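Local coordinates for periplasmic binding protein/LacI transcriptional regulator (PDB 4KQC) that probably binds a carbohydrate as the periplasmic solute-binding component of an ABC transporter, at residues A[144-149]-A[182-187]. Numbering follows the deposited sequence.
Sequences AVLQLD and QVIVPT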
loop_
_atom_site.group_PDB
_atom_site.type_symbol
_atom_site.label_atom_id
_atom_site.label_comp_id
_atom_site.label_asym_id
_atom_site.label_seq_id
_atom_site.Cartn_x
_atom_site.Cartn_y
_atom_site.Cartn_z
ATOM N N ALA A 144 16.977 -5.762 3.021
ATOM C CA ALA A 144 16.354 -4.737 3.851
ATOM C C ALA A 144 14.896 -4.595 3.501
ATOM O O ALA A 144 14.520 -4.622 2.298
ATOM C CB ALA A 144 17.052 -3.435 3.614
ATOM N N VAL A 145 14.064 -4.465 4.513
ATOM C CA VAL A 145 12.632 -4.229 4.327
ATOM C C VAL A 145 12.357 -2.832 4.925
ATOM O O VAL A 145 12.443 -2.687 6.122
ATOM C CB VAL A 145 11.830 -5.310 5.047
ATOM C CG1 VAL A 145 10.316 -4.961 5.106
ATOM C CG2 VAL A 145 12.103 -6.687 4.426
ATOM N N LEU A 146 11.982 -1.850 4.114
ATOM C CA LEU A 146 11.647 -0.531 4.632
ATOM C C LEU A 146 10.159 -0.558 4.851
ATOM O O LEU A 146 9.366 -0.508 3.888
ATOM C CB LEU A 146 12.052 0.567 3.645
ATOM C CG LEU A 146 13.516 1.017 3.739
ATOM C CD1 LEU A 146 13.700 1.997 4.895
ATOM C CD2 LEU A 146 14.501 -0.131 3.861
ATOM N N GLN A 147 9.803 -0.698 6.120
ATOM C CA GLN A 147 8.421 -0.792 6.554
ATOM C C GLN A 147 7.885 0.582 6.854
ATOM O O GLN A 147 8.527 1.288 7.607
ATOM C CB GLN A 147 8.406 -1.658 7.825
ATOM C CG GLN A 147 7.087 -1.611 8.578
ATOM C CD GLN A 147 7.046 -2.534 9.780
ATOM O OE1 GLN A 147 7.845 -3.458 9.885
ATOM N NE2 GLN A 147 6.128 -2.282 10.691
ATOM N N LEU A 148 6.781 0.985 6.219
ATOM C CA LEU A 148 6.410 2.434 6.224
ATOM C C LEU A 148 6.074 2.996 7.594
ATOM O O LEU A 148 6.327 4.179 7.871
ATOM C CB LEU A 148 5.282 2.724 5.198
ATOM C CG LEU A 148 3.985 1.944 5.488
ATOM C CD1 LEU A 148 2.887 2.920 5.825
ATOM C CD2 LEU A 148 3.523 1.004 4.416
ATOM N N ASP A 149 5.483 2.190 8.453
ATOM C CA ASP A 149 5.054 2.632 9.802
ATOM C C ASP A 149 4.661 1.421 10.622
ATOM O O ASP A 149 4.781 0.271 10.145
ATOM C CB ASP A 149 3.947 3.675 9.736
ATOM C CG ASP A 149 2.603 3.149 9.293
ATOM O OD1 ASP A 149 2.337 1.919 9.146
ATOM O OD2 ASP A 149 1.746 4.055 9.049
ATOM N N GLN A 182 16.355 -7.493 7.299
ATOM C CA GLN A 182 16.542 -6.371 8.183
ATOM C C GLN A 182 15.310 -5.476 8.031
ATOM O O GLN A 182 15.172 -4.823 7.019
ATOM C CB GLN A 182 17.789 -5.624 7.782
ATOM C CG GLN A 182 19.008 -6.491 7.861
ATOM C CD GLN A 182 20.255 -5.712 7.489
ATOM O OE1 GLN A 182 20.231 -4.871 6.583
ATOM N NE2 GLN A 182 21.350 -5.986 8.194
ATOM N N VAL A 183 14.447 -5.470 9.032
ATOM C CA VAL A 183 13.186 -4.752 8.969
ATOM C C VAL A 183 13.445 -3.376 9.625
ATOM O O VAL A 183 13.851 -3.298 10.804
ATOM C CB VAL A 183 12.013 -5.531 9.611
ATOM C CG1 VAL A 183 10.724 -4.731 9.453
ATOM C CG2 VAL A 183 11.916 -6.901 8.926
ATOM N N ILE A 184 13.304 -2.315 8.843
ATOM C CA ILE A 184 13.641 -0.958 9.276
ATOM C C ILE A 184 12.394 -0.094 9.116
ATOM O O ILE A 184 11.780 -0.018 8.033
ATOM C CB ILE A 184 14.759 -0.410 8.357
ATOM C CG1 ILE A 184 16.012 -1.249 8.491
ATOM C CG2 ILE A 184 15.049 1.048 8.671
ATOM C CD1 ILE A 184 16.884 -1.239 7.257
ATOM N N VAL A 185 12.015 0.615 10.173
ATOM C CA VAL A 185 10.901 1.559 10.114
ATOM C C VAL A 185 11.489 2.964 10.308
ATOM O O VAL A 185 12.015 3.272 11.376
ATOM C CB VAL A 185 9.895 1.296 11.247
ATOM C CG1 VAL A 185 8.741 2.322 11.189
ATOM C CG2 VAL A 185 9.379 -0.134 11.246
ATOM N N PRO A 186 11.342 3.834 9.311
ATOM C CA PRO A 186 11.846 5.178 9.550
ATOM C C PRO A 186 11.002 5.896 10.591
ATOM O O PRO A 186 9.814 5.617 10.752
ATOM C CB PRO A 186 11.771 5.852 8.182
ATOM C CG PRO A 186 11.765 4.703 7.218
ATOM C CD PRO A 186 10.898 3.655 7.938
ATOM N N THR A 187 11.584 6.889 11.258
ATOM C CA THR A 187 10.892 7.516 12.396
ATOM C C THR A 187 9.658 8.286 11.952
ATOM O O THR A 187 8.698 8.413 12.700
ATOM C CB THR A 187 11.859 8.351 13.261
ATOM O OG1 THR A 187 11.185 8.768 14.478
ATOM C CG2 THR A 187 12.420 9.550 12.491
HETATM O O HOH W 1 7.234 5.715 10.055
#
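Q147 lays its side chain against V183 and V185. CG is anti to the backbone N (chi1 167°) and the chain runs on extended, which lays the amide against the methyls of both valines. CG2 of V185 packs against this chain, 3.7 Å from Q147 CD. OE1 of Q147 comes within 3.2 Å of V183 CG1, a contact with a methyl group and not a hydrogen bond. The other end of the amide is held: Q147 NE2 donates to D149 O at 2.9 Å. That oxygen lies close to the amide plane, which helps to fix the turn of the group. Helix 152-171 also touches Q147, through I155 and A158.

Before Q147 the two strands run parallel, 141-146 beside the edge strand 179-184. V145 N donates to Q182 O, and I184 N donates to V145 O with a nearly straight N-H...O angle of 175°. Q147 N continues the pattern to I184 O at 2.8 Å. A144, L146 and I184 share one face. L146 has two conformers; in one of them its CD1 meets I184 CG2, the two side chains lying side by side, and also touches CG of P186, the L146 side chain lying at about a right angle to that of P186. M216 of helix 214-223 packs on L146 and P186. Past the strand ends, one water donates to both L148 O and P186 O.

The segments belong to the beta-alpha-beta unit 141-146, 152-171, 179-184 of a periplasmic-binding-protein fold. Without the amide, as with an alanine here, D149 O is likely to lose this donor, and a gap would probably open beside the methyls of V183 and V185. Chemically, backbone bonds pair the strands, while one glutamine combines apolar packing across the pair with a polar tie within its own loop.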